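Side-chain contacts in beta-N-acetylhexosaminidase (Akkermansia muciniphila, PDB 6JEB), which hydrolyses terminal non-reducing N-acetyl-D-hexosamine residues from N-acetyl-beta-D-hexosaminides, releasing GlcNAc from terminally unbranched N-glycans and from chitobiose: residues A117-N122 with A442-F447; E231-Y236 with K287-K292; A277-K280 with E284-K287; F447-K450 with Y454-E457. All coordinates share one frame; numbering follows the deposited sequence.

Contact 1 (A117-N122 with A442-F447)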
loop_
_atom_site.group_PDB
_atom_site.type_symbol
_atom_site.label_atom_id
_atom_site.label_comp_id
_atom_site.label_asym_id
_atom_site.label_seq_id
_atom_site.Cartn_x
_atom_site.Cartn_y
_atom_site.Cartn_z
ATOM N N ALA A 117 -6.978 -8.986 -3.729
ATOM C CA ALA A 117 -7.911 -9.742 -2.898
ATOM C C ALA A 117 -7.680 -11.241 -3.039
ATOM O O ALA A 117 -7.858 -11.996 -2.077
ATOM C CB ALA A 117 -9.354 -9.398 -3.270
ATOM N N TYR A 118 -7.277 -11.686 -4.229
ATOM C CA TYR A 118 -7.009 -13.103 -4.451
ATOM C C TYR A 118 -5.931 -13.618 -3.507
ATOM O O TYR A 118 -5.962 -14.799 -3.121
ATOM C CB TYR A 118 -6.586 -13.287 -5.909
ATOM C CG TYR A 118 -6.482 -14.709 -6.409
ATOM C CD1 TYR A 118 -7.615 -15.412 -6.804
ATOM C CD2 TYR A 118 -5.244 -15.326 -6.553
ATOM C CE1 TYR A 118 -7.523 -16.706 -7.297
ATOM C CE2 TYR A 118 -5.137 -16.616 -7.051
ATOM C CZ TYR A 118 -6.282 -17.306 -7.408
ATOM O OH TYR A 118 -6.186 -18.585 -7.907
ATOM N N TYR A 119 -4.997 -12.742 -3.106
ATOM C CA TYR A 119 -3.897 -13.065 -2.201
ATOM C C TYR A 119 -4.129 -12.569 -0.769
ATOM O O TYR A 119 -3.182 -12.532 0.028
ATOM C CB TYR A 119 -2.573 -12.545 -2.781
ATOM C CG TYR A 119 -2.232 -13.301 -4.041
ATOM C CD1 TYR A 119 -1.780 -14.615 -3.969
ATOM C CD2 TYR A 119 -2.404 -12.730 -5.305
ATOM C CE1 TYR A 119 -1.497 -15.338 -5.103
ATOM C CE2 TYR A 119 -2.123 -13.456 -6.457
ATOM C CZ TYR A 119 -1.670 -14.762 -6.347
ATOM O OH TYR A 119 -1.406 -15.499 -7.476
ATOM N N LYS A 120 -5.367 -12.204 -0.424
ATOM C CA LYS A 120 -5.767 -11.832 0.935
ATOM C C LYS A 120 -5.137 -10.531 1.430
ATOM O O LYS A 120 -5.036 -10.316 2.644
ATOM C CB LYS A 120 -5.569 -12.965 1.956
ATOM C CG LYS A 120 -6.332 -14.234 1.634
ATOM C CD LYS A 120 -6.210 -15.234 2.778
ATOM C CE LYS A 120 -6.956 -16.539 2.505
ATOM N NZ LYS A 120 -6.217 -17.421 1.553
ATOM N N PHE A 121 -4.726 -9.626 0.538
ATOM C CA PHE A 121 -4.428 -8.276 0.995
ATOM C C PHE A 121 -5.707 -7.644 1.526
ATOM O O PHE A 121 -6.801 -7.920 1.033
ATOM C CB PHE A 121 -3.887 -7.423 -0.156
ATOM C CG PHE A 121 -2.444 -7.698 -0.488
ATOM C CD1 PHE A 121 -1.432 -7.069 0.222
ATOM C CD2 PHE A 121 -2.101 -8.586 -1.501
ATOM C CE1 PHE A 121 -0.098 -7.317 -0.064
ATOM C CE2 PHE A 121 -0.767 -8.846 -1.792
ATOM C CZ PHE A 121 0.235 -8.206 -1.070
ATOM N N ASN A 122 -5.577 -6.787 2.545
ATOM C CA ASN A 122 -6.757 -6.144 3.113
ATOM C C ASN A 122 -6.636 -4.629 3.216
ATOM O O ASN A 122 -7.540 -3.988 3.768
ATOM C CB ASN A 122 -7.149 -6.758 4.469
ATOM C CG ASN A 122 -6.086 -6.565 5.532
ATOM O OD1 ASN A 122 -4.998 -6.071 5.251
ATOM N ND2 ASN A 122 -6.399 -6.959 6.760
ATOM N N ALA A 442 4.617 -21.412 -9.165
ATOM C CA ALA A 442 4.599 -22.014 -10.492
ATOM C C ALA A 442 3.188 -22.441 -10.882
ATOM O O ALA A 442 2.755 -22.213 -12.019
ATOM C CB ALA A 442 5.567 -23.196 -10.537
ATOM N N ASP A 443 2.447 -23.050 -9.947
ATOM C CA ASP A 443 1.060 -23.411 -10.226
ATOM C C ASP A 443 0.192 -22.176 -10.429
ATOM O O ASP A 443 -0.765 -22.209 -11.212
ATOM C CB ASP A 443 0.482 -24.244 -9.080
ATOM C CG ASP A 443 1.152 -25.602 -8.931
ATOM O OD1 ASP A 443 1.763 -26.098 -9.911
ATOM O OD2 ASP A 443 1.052 -26.182 -7.828
ATOM N N HIS A 444 0.504 -21.081 -9.730
ATOM C CA HIS A 444 -0.301 -19.871 -9.835
ATOM C C HIS A 444 -0.213 -19.203 -11.201
ATOM O O HIS A 444 -1.094 -18.405 -11.540
ATOM C CB HIS A 444 0.060 -18.900 -8.716
ATOM C CG HIS A 444 -0.683 -19.168 -7.451
ATOM N ND1 HIS A 444 -1.507 -18.236 -6.856
ATOM C CD2 HIS A 444 -0.774 -20.290 -6.697
ATOM C CE1 HIS A 444 -2.052 -18.765 -5.773
ATOM N NE2 HIS A 444 -1.630 -20.014 -5.658
ATOM N N ARG A 445 0.813 -19.492 -11.997
ATOM C CA ARG A 445 0.824 -18.927 -13.341
ATOM C C ARG A 445 -0.449 -19.302 -14.089
ATOM O O ARG A 445 -1.113 -18.439 -14.678
ATOM C CB ARG A 445 2.054 -19.370 -14.124
ATOM C CG ARG A 445 2.122 -18.652 -15.456
ATOM C CD ARG A 445 3.209 -19.156 -16.367
ATOM N NE ARG A 445 3.148 -18.463 -17.648
ATOM C CZ ARG A 445 3.550 -18.993 -18.797
ATOM N NH1 ARG A 445 4.039 -20.226 -18.821
ATOM N NH2 ARG A 445 3.455 -18.295 -19.922
ATOM N N GLN A 446 -0.827 -20.585 -14.048
ATOM C CA GLN A 446 -2.046 -21.016 -14.726
ATOM C C GLN A 446 -3.293 -20.469 -14.043
ATOM O O GLN A 446 -4.266 -20.104 -14.717
ATOM C CB GLN A 446 -2.106 -22.543 -14.803
ATOM C CG GLN A 446 -1.122 -23.162 -15.781
ATOM C CD GLN A 446 -1.221 -22.576 -17.175
ATOM O OE1 GLN A 446 -2.315 -22.383 -17.707
ATOM N NE2 GLN A 446 -0.073 -22.286 -17.778
ATOM N N PHE A 447 -3.293 -20.411 -12.703
ATOM C CA PHE A 447 -4.464 -19.886 -11.998
ATOM C C PHE A 447 -4.756 -18.460 -12.441
ATOM O O PHE A 447 -5.905 -18.107 -12.742
ATOM C CB PHE A 447 -4.256 -19.877 -10.479
ATOM C CG PHE A 447 -3.980 -21.222 -9.850
ATOM C CD1 PHE A 447 -4.069 -22.408 -10.559
ATOM C CD2 PHE A 447 -3.641 -21.277 -8.505
ATOM C CE1 PHE A 447 -3.799 -23.624 -9.938
ATOM C CE2 PHE A 447 -3.377 -22.485 -7.875
ATOM C CZ PHE A 447 -3.456 -23.663 -8.594
#

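Contact 2 (E231-Y236 with K287-K292)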
loop_
_atom_site.group_PDB
_atom_site.type_symbol
_atom_site.label_atom_id
_atom_site.label_comp_id
_atom_site.label_asym_id
_atom_site.label_seq_id
_atom_site.Cartn_x
_atom_site.Cartn_y
_atom_site.Cartn_z
ATOM N N GLU A 231 -4.655 30.055 4.920
ATOM C CA GLU A 231 -5.201 29.355 3.758
ATOM C C GLU A 231 -4.804 27.886 3.741
ATOM O O GLU A 231 -5.545 27.045 3.223
ATOM C CB GLU A 231 -4.679 30.003 2.477
ATOM C CG GLU A 231 -5.142 31.421 2.242
ATOM C CD GLU A 231 -4.279 32.465 2.937
ATOM O OE1 GLU A 231 -3.326 32.107 3.680
ATOM O OE2 GLU A 231 -4.560 33.658 2.723
ATOM N N VAL A 232 -3.612 27.575 4.257
ATOM C CA VAL A 232 -3.148 26.190 4.289
ATOM C C VAL A 232 -4.072 25.352 5.160
ATOM O O VAL A 232 -4.491 24.252 4.781
ATOM C CB VAL A 232 -1.690 26.132 4.786
ATOM C CG1 VAL A 232 -1.306 24.714 5.167
ATOM C CG2 VAL A 232 -0.756 26.677 3.722
ATOM N N TRP A 233 -4.429 25.877 6.335
ATOM C CA TRP A 233 -5.264 25.120 7.262
ATOM C C TRP A 233 -6.707 25.042 6.784
ATOM O O TRP A 233 -7.366 24.014 6.971
ATOM C CB TRP A 233 -5.132 25.699 8.672
ATOM C CG TRP A 233 -3.713 25.599 9.099
ATOM C CD1 TRP A 233 -2.820 26.621 9.234
ATOM C CD2 TRP A 233 -2.987 24.391 9.356
ATOM N NE1 TRP A 233 -1.590 26.125 9.582
ATOM C CE2 TRP A 233 -1.666 24.758 9.667
ATOM C CE3 TRP A 233 -3.331 23.035 9.355
ATOM C CZ2 TRP A 233 -0.685 23.817 9.991
ATOM C CZ3 TRP A 233 -2.362 22.102 9.679
ATOM C CH2 TRP A 233 -1.051 22.498 9.995
ATOM N N LYS A 234 -7.219 26.109 6.162
ATOM C CA LYS A 234 -8.545 26.023 5.563
ATOM C C LYS A 234 -8.560 24.994 4.442
ATOM O O LYS A 234 -9.524 24.227 4.307
ATOM C CB LYS A 234 -8.987 27.389 5.043
ATOM C CG LYS A 234 -10.422 27.410 4.536
ATOM C CD LYS A 234 -10.897 28.822 4.274
ATOM C CE LYS A 234 -12.352 28.841 3.803
ATOM N NZ LYS A 234 -12.760 30.175 3.295
ATOM N N PHE A 235 -7.491 24.949 3.644
ATOM C CA PHE A 235 -7.412 23.981 2.555
ATOM C C PHE A 235 -7.408 22.556 3.093
ATOM O O PHE A 235 -8.206 21.716 2.665
ATOM C CB PHE A 235 -6.152 24.240 1.723
ATOM C CG PHE A 235 -5.876 23.180 0.689
ATOM C CD1 PHE A 235 -6.711 23.032 -0.411
ATOM C CD2 PHE A 235 -4.771 22.352 0.804
ATOM C CE1 PHE A 235 -6.457 22.065 -1.375
ATOM C CE2 PHE A 235 -4.500 21.380 -0.164
ATOM C CZ PHE A 235 -5.342 21.237 -1.249
ATOM N N TYR A 236 -6.511 22.258 4.037
ATOM C CA TYR A 236 -6.448 20.880 4.520
ATOM C C TYR A 236 -7.710 20.477 5.272
ATOM O O TYR A 236 -8.106 19.308 5.215
ATOM C CB TYR A 236 -5.178 20.637 5.335
ATOM C CG TYR A 236 -3.942 20.520 4.467
ATOM C CD1 TYR A 236 -3.904 19.650 3.381
ATOM C CD2 TYR A 236 -2.815 21.276 4.734
ATOM C CE1 TYR A 236 -2.773 19.543 2.589
ATOM C CE2 TYR A 236 -1.684 21.177 3.954
ATOM C CZ TYR A 236 -1.665 20.305 2.881
ATOM O OH TYR A 236 -0.535 20.201 2.097
ATOM N N LYS A 287 7.181 18.658 14.125
ATOM C CA LYS A 287 6.334 18.022 15.131
ATOM C C LYS A 287 5.050 18.816 15.351
ATOM O O LYS A 287 3.954 18.245 15.403
ATOM C CB LYS A 287 7.110 17.865 16.441
ATOM C CG LYS A 287 6.328 17.197 17.553
ATOM C CD LYS A 287 7.157 17.123 18.829
ATOM C CE LYS A 287 6.411 16.375 19.923
ATOM N NZ LYS A 287 6.187 14.938 19.562
ATOM N N ALA A 288 5.167 20.139 15.470
ATOM C CA ALA A 288 3.989 20.977 15.687
ATOM C C ALA A 288 3.070 20.965 14.473
ATOM O O ALA A 288 1.841 20.990 14.616
ATOM C CB ALA A 288 4.420 22.405 16.005
ATOM N N PHE A 289 3.650 20.932 13.269
ATOM C CA PHE A 289 2.848 20.867 12.053
ATOM C C PHE A 289 2.008 19.596 12.024
ATOM O O PHE A 289 0.802 19.636 11.748
ATOM C CB PHE A 289 3.767 20.943 10.827
ATOM C CG PHE A 289 3.053 20.714 9.525
ATOM C CD1 PHE A 289 2.253 21.704 8.978
ATOM C CD2 PHE A 289 3.166 19.502 8.850
ATOM C CE1 PHE A 289 1.574 21.489 7.779
ATOM C CE2 PHE A 289 2.491 19.284 7.653
ATOM C CZ PHE A 289 1.698 20.282 7.115
ATOM N N PHE A 290 2.630 18.452 12.311
ATOM C CA PHE A 290 1.884 17.199 12.328
ATOM C C PHE A 290 0.846 17.179 13.446
ATOM O O PHE A 290 -0.248 16.629 13.267
ATOM C CB PHE A 290 2.842 16.017 12.455
ATOM C CG PHE A 290 3.590 15.700 11.192
ATOM C CD1 PHE A 290 3.035 15.967 9.950
ATOM C CD2 PHE A 290 4.843 15.109 11.251
ATOM C CE1 PHE A 290 3.723 15.653 8.779
ATOM C CE2 PHE A 290 5.535 14.789 10.086
ATOM C CZ PHE A 290 4.976 15.067 8.851
ATOM N N ALA A 291 1.170 17.761 14.606
ATOM C CA ALA A 291 0.209 17.784 15.708
ATOM C C ALA A 291 -1.012 18.624 15.355
ATOM O O ALA A 291 -2.147 18.250 15.671
ATOM C CB ALA A 291 0.871 18.301 16.989
ATOM N N LYS A 292 -0.798 19.765 14.699
ATOM C CA LYS A 292 -1.922 20.592 14.283
ATOM C C LYS A 292 -2.759 19.877 13.230
ATOM O O LYS A 292 -3.995 19.934 13.264
ATOM C CB LYS A 292 -1.406 21.935 13.764
ATOM C CG LYS A 292 -2.481 22.963 13.468
ATOM C CD LYS A 292 -1.851 24.334 13.333
ATOM C CE LYS A 292 -2.868 25.397 12.983
ATOM N NZ LYS A 292 -2.260 26.760 13.058
#

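Contact 3 (A277-K280 with E284-K287)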
loop_
_atom_site.group_PDB
_atom_site.type_symbol
_atom_site.label_atom_id
_atom_site.label_comp_id
_atom_site.label_asym_id
_atom_site.label_seq_id
_atom_site.Cartn_x
_atom_site.Cartn_y
_atom_site.Cartn_z
ATOM N N ALA A 277 7.005 30.565 19.314
ATOM C CA ALA A 277 6.746 29.265 19.921
ATOM C C ALA A 277 7.936 28.714 20.699
ATOM O O ALA A 277 7.832 27.617 21.263
ATOM C CB ALA A 277 6.311 28.255 18.851
ATOM N N ALA A 278 9.054 29.444 20.747
ATOM C CA ALA A 278 10.286 28.968 21.377
ATOM C C ALA A 278 10.755 27.640 20.780
ATOM O O ALA A 278 11.226 26.746 21.489
ATOM C CB ALA A 278 10.174 28.905 22.904
ATOM N N MET A 279 10.626 27.506 19.462
ATOM C CA MET A 279 11.103 26.325 18.756
ATOM C C MET A 279 12.567 26.506 18.395
ATOM O O MET A 279 12.951 27.526 17.813
ATOM C CB MET A 279 10.306 26.099 17.476
ATOM C CG MET A 279 8.871 25.716 17.702
ATOM S SD MET A 279 8.003 25.681 16.130
ATOM C CE MET A 279 6.365 25.220 16.672
ATOM N N LYS A 280 13.373 25.499 18.714
ATOM C CA LYS A 280 14.811 25.583 18.526
ATOM C C LYS A 280 15.253 25.203 17.123
ATOM O O LYS A 280 16.336 25.618 16.699
ATOM C CB LYS A 280 15.534 24.699 19.553
ATOM C CG LYS A 280 15.526 25.237 20.987
ATOM C CD LYS A 280 14.151 25.140 21.649
ATOM C CE LYS A 280 14.161 25.668 23.074
ATOM N NZ LYS A 280 12.776 25.851 23.601
ATOM N N GLU A 284 11.304 20.536 15.545
ATOM C CA GLU A 284 10.231 20.965 16.439
ATOM C C GLU A 284 9.079 21.562 15.645
ATOM O O GLU A 284 7.906 21.342 15.963
ATOM C CB GLU A 284 10.750 22.004 17.432
ATOM C CG GLU A 284 11.401 21.444 18.671
ATOM C CD GLU A 284 11.601 22.514 19.724
ATOM O OE1 GLU A 284 10.615 22.878 20.403
ATOM O OE2 GLU A 284 12.738 23.009 19.851
ATOM N N GLN A 285 9.398 22.325 14.598
ATOM C CA GLN A 285 8.346 22.874 13.756
ATOM C C GLN A 285 7.577 21.762 13.052
ATOM O O GLN A 285 6.345 21.815 12.949
ATOM C CB GLN A 285 8.946 23.836 12.737
ATOM C CG GLN A 285 7.881 24.609 11.980
ATOM C CD GLN A 285 8.453 25.602 10.989
ATOM O OE1 GLN A 285 9.608 26.017 11.099
ATOM N NE2 GLN A 285 7.643 25.987 10.013
ATOM N N MET A 286 8.291 20.739 12.568
ATOM C CA MET A 286 7.638 19.605 11.919
ATOM C C MET A 286 6.720 18.875 12.892
ATOM O O MET A 286 5.597 18.501 12.534
ATOM C CB MET A 286 8.695 18.648 11.358
ATOM C CG MET A 286 8.143 17.494 10.507
ATOM S SD MET A 286 7.548 18.001 8.875
ATOM C CE MET A 286 9.056 18.570 8.095
ATOM N N LYS A 287 7.181 18.658 14.125
ATOM C CA LYS A 287 6.334 18.022 15.131
ATOM C C LYS A 287 5.050 18.816 15.351
ATOM O O LYS A 287 3.954 18.245 15.403
ATOM C CB LYS A 287 7.110 17.865 16.441
ATOM C CG LYS A 287 6.328 17.197 17.553
ATOM C CD LYS A 287 7.157 17.123 18.829
ATOM C CE LYS A 287 6.411 16.375 19.923
ATOM N NZ LYS A 287 6.187 14.938 19.562
HETATM O O HOH W 1 8.144 24.895 21.261
#

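Contact 4 (F447-K450 with Y454-E457)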
loop_
_atom_site.group_PDB
_atom_site.type_symbol
_atom_site.label_atom_id
_atom_site.label_comp_id
_atom_site.label_asym_id
_atom_site.label_seq_id
_atom_site.Cartn_x
_atom_site.Cartn_y
_atom_site.Cartn_z
ATOM N N PHE A 447 -3.293 -20.411 -12.703
ATOM C CA PHE A 447 -4.464 -19.886 -11.998
ATOM C C PHE A 447 -4.756 -18.460 -12.441
ATOM O O PHE A 447 -5.905 -18.107 -12.742
ATOM C CB PHE A 447 -4.256 -19.877 -10.479
ATOM C CG PHE A 447 -3.980 -21.222 -9.850
ATOM C CD1 PHE A 447 -4.069 -22.408 -10.559
ATOM C CD2 PHE A 447 -3.641 -21.277 -8.505
ATOM C CE1 PHE A 447 -3.799 -23.624 -9.938
ATOM C CE2 PHE A 447 -3.377 -22.485 -7.875
ATOM C CZ PHE A 447 -3.456 -23.663 -8.594
ATOM N N ILE A 448 -3.721 -17.616 -12.467
ATOM C CA ILE A 448 -3.909 -16.203 -12.776
ATOM C C ILE A 448 -4.185 -16.011 -14.269
ATOM O O ILE A 448 -4.957 -15.127 -14.662
ATOM C CB ILE A 448 -2.700 -15.393 -12.259
ATOM C CG1 ILE A 448 -2.605 -15.485 -10.722
ATOM C CG2 ILE A 448 -2.774 -13.936 -12.715
ATOM C CD1 ILE A 448 -3.800 -14.913 -9.975
ATOM N N LEU A 449 -3.585 -16.840 -15.123
ATOM C CA LEU A 449 -3.924 -16.796 -16.544
ATOM C C LEU A 449 -5.399 -17.111 -16.757
ATOM O O LEU A 449 -6.091 -16.428 -17.524
ATOM C CB LEU A 449 -3.059 -17.792 -17.316
ATOM C CG LEU A 449 -1.688 -17.304 -17.770
ATOM C CD1 LEU A 449 -0.861 -18.481 -18.263
ATOM C CD2 LEU A 449 -1.825 -16.234 -18.862
ATOM N N LYS A 450 -5.894 -18.153 -16.086
ATOM C CA LYS A 450 -7.289 -18.556 -16.236
ATOM C C LYS A 450 -8.228 -17.490 -15.687
ATOM O O LYS A 450 -9.189 -17.089 -16.355
ATOM C CB LYS A 450 -7.507 -19.884 -15.507
ATOM C CG LYS A 450 -8.959 -20.353 -15.425
ATOM C CD LYS A 450 -9.118 -21.434 -14.358
ATOM C CE LYS A 450 -10.445 -22.179 -14.466
ATOM N NZ LYS A 450 -11.630 -21.311 -14.207
ATOM N N TYR A 454 -4.070 -12.854 -17.243
ATOM C CA TYR A 454 -2.842 -12.127 -16.975
ATOM C C TYR A 454 -1.716 -13.124 -16.736
ATOM O O TYR A 454 -1.898 -14.114 -16.021
ATOM C CB TYR A 454 -2.992 -11.188 -15.755
ATOM C CG TYR A 454 -1.716 -10.430 -15.557
ATOM C CD1 TYR A 454 -1.383 -9.390 -16.408
ATOM C CD2 TYR A 454 -0.803 -10.803 -14.579
ATOM C CE1 TYR A 454 -0.191 -8.721 -16.281
ATOM C CE2 TYR A 454 0.395 -10.133 -14.439
ATOM C CZ TYR A 454 0.691 -9.096 -15.300
ATOM O OH TYR A 454 1.876 -8.434 -15.201
ATOM N N ASP A 455 -0.549 -12.851 -17.322
ATOM C CA ASP A 455 0.585 -13.774 -17.296
ATOM C C ASP A 455 1.641 -13.254 -16.323
ATOM O O ASP A 455 2.252 -12.205 -16.561
ATOM C CB ASP A 455 1.178 -13.942 -18.693
ATOM C CG ASP A 455 2.102 -15.151 -18.791
ATOM O OD1 ASP A 455 2.560 -15.639 -17.734
ATOM O OD2 ASP A 455 2.369 -15.615 -19.921
ATOM N N MET A 456 1.867 -14.000 -15.242
ATOM C CA MET A 456 2.857 -13.630 -14.237
ATOM C C MET A 456 4.259 -14.137 -14.544
ATOM O O MET A 456 5.159 -13.937 -13.723
ATOM C CB MET A 456 2.437 -14.127 -12.846
ATOM C CG MET A 456 1.183 -13.479 -12.303
ATOM S SD MET A 456 1.022 -13.633 -10.504
ATOM C CE MET A 456 1.043 -15.421 -10.305
ATOM N N GLU A 457 4.472 -14.797 -15.682
ATOM C CA GLU A 457 5.817 -15.245 -16.024
ATOM C C GLU A 457 6.756 -14.051 -16.128
ATOM O O GLU A 457 6.405 -13.011 -16.693
ATOM C CB GLU A 457 5.810 -16.000 -17.354
ATOM C CG GLU A 457 7.199 -16.473 -17.765
ATOM C CD GLU A 457 7.198 -17.308 -19.033
ATOM O OE1 GLU A 457 6.646 -16.854 -20.056
ATOM O OE2 GLU A 457 7.755 -18.423 -19.005
#

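Contact 1 (A117-N122 with A442-F447)
The phenol oxygen of Tyr-119 meets the imidazole of His-444 at its edge, in the ring plane, with OH 2.8 Å from ND1. Either atom could supply the proton. The two side chains come from opposite directions, and their rings lie rim to rim with planes at 32°, neither over the face of the other. The other ring nitrogen is held as well, NE2 bonding to the carbonyl of Ser-5, so both are engaged and the imidazole's rotation is fixed.

Tyr-118 reaches across beside this pair. With CG anti to its backbone N (chi1 -170°), its ring extends toward helix 434-452, where CE2 lies 4.0 Å from CE1 of His-444. Its OH sits 3.5 Å from CB of Phe-447, the two side chains crossing at about a right angle; that hydroxyl finds its polar partner in Asp-70 on helix 55-73. Within the helix, Phe-447 lays CD2 over one face of the imidazole, toward its rim. Just beyond the tyrosines, Lys-120, with positive phi, closes helix 106-118 in a Schellman motif.

Because the Ser-5 carbonyl can only accept, NE2 probably carries a proton; a neutral imidazole would then leave ND1 to accept from the Tyr-119 hydroxyl.

Contact 2 (E231-Y236 with K287-K292)
Lys-292 lies stretched across one face of the Trp-233 indole. Its CG stands anti to the backbone N (chi1 -172°) and every later torsion is extended, which carries the chain in a straight run over the ring system. CB and CG pass near the six-membered ring at CH2, and CD comes up to CZ2. CE sits almost over the middle of the five-membered ring, 3.6 Å from its centroid and 11° off the normal, a CH-pi contact. NZ follows at 3.9 Å from the same centroid, adding a cation-pi interaction.

Trp-233 places its indole between the helices by turning CG anti to its carbonyl carbon. Both segments belong to long helices, 230-246 and 282-299, within the catalytic domain of this family 20 glycosidase, whose eight parallel strands form a TIM barrel. The indole NE1 bonds to the carbonyl of Pro-227, which fixes how the ring is turned.

Deeper in, Phe-289 approaches the benzo end of the indole: its CD1 is 3.5 Å from CH2 of Trp-233, with the ring planes inclined at 49°, an oblique meeting. An alanine in place of Trp-233 is likely to open a gap beside Phe-289, leave the Pro-227 carbonyl without this donor, and let the lysine chain swing loose. Thr-293, which follows Lys-292, and Leu-296, one turn further along helix 282-299, also touch the indole.

Contact 3 (A277-K280 with E284-K287)
Glu-284 reaches back from the first turn of helix 282-299 to Met-279 and Lys-280 in the loop before it; its side chain is modelled in two conformers, of which one is described here. CB packs 4.1 Å from CB of Met-279. With CG anti to its own carbonyl carbon (chi1 -85°) and the chain extended beyond, the carboxylate is delivered to the loop backbone, where CD lies 4.0 Å from CA of Met-279. OE2 then accepts a hydrogen bond from the backbone N of Lys-280, 2.8 Å long and fairly straight at 164°; the donor stands well above the carboxylate plane, 57° out of it. OE1, the other branch, takes a weak bond from a water that also donates to the carbonyl O of Ala-277.

Lys-280 does not pair its charge directly with this carboxylate. Its chain bends at chi2 and folds back, so that NZ donates to the carbonyl O of Ala-278 at 2.8 Å, while the opposite charges nearby may still attract each other. Met-279 runs extended alongside the helix, with SD 3.7 Å from CA of Gln-285. Gln-285 itself bonds to Arg-274 through OE1 and touches Cys-270, a zinc ligand.

Ala-278, with positive phi, ends helix 268-277 in a Schellman motif. The Lys-280 amide bonds to Glu-284 where the chain enters helix 282-299, whose first turn also has Asp-281 OD1 accepting from the Glu-284 amide: a helix-loop-helix connection beside the four-cysteine zinc site.

Contact 4 (F447-K450 with Y454-E457)
Ile-448 and Met-456 cross obliquely, one branch of the isoleucine for each part of the thioether chain. CG1, anti to the carbonyl carbon (chi1 -63°), meets the methyl CE of Met-456 at 3.7 Å; CG2 lies 4.0 Å from CG of the same residue. Met-456 brings its methyl there through a bend at chi3 (-58°).

CG2 of Ile-448 also faces Tyr-454. It sits near the plane of the phenol ring, at its edge, 4.1 Å from CB, and closer still to the backbone carbonyl, 3.4 Å from O. That carbonyl oxygen points at the helix without a conventional hydrogen bond to it: CA of Leu-449 makes a CA-H...O contact at 3.4 Å, and the Leu-449 amide is badly angled. Next along the helix, CD2 of Leu-449 touches CB of Asp-455 at 3.8 Å. The aspartate carboxylate turns elsewhere, OD1 accepting from the backbone N of Glu-457 at 2.9 Å to form an Asx turn.

Replacing Ile-448 by an alanine would probably open a gap beside the Met-456 methyl and the edge of Tyr-454, and take away a partner that limits the methyl's rotation.

The returning chain thus folds back on the last turns of helix 434-452. Ile-448 and Tyr-454 both touch Met-115 of helix 106-118, while Tyr-454 also packs on Leu-411 and Tyr-412 of helix 407-414.

Contacts 1 and 4 share helix 434-452 and Phe-447, with centres about 9 Å apart; contacts 2 and 3 share helix 282-299 and Lys-287, about 14 Å apart, on the opposite side of the chain's centre. Contact 1 is wholly buried and joins aromatic rings through a tyrosine-histidine hydrogen bond, whereas contact 4 is partly buried and mostly apolar. Arg-445 ties them together by its salt bridge to Asp-455. At the zinc end, partly buried contact 2 combines aromatic packing with a lysine over an indole, and contact 3, at the surface, combines a carboxylate-to-amide bond and a water with methionine packing. There Met-279 CE packs 3.5 Å from Ala-288 CB, linking the pair.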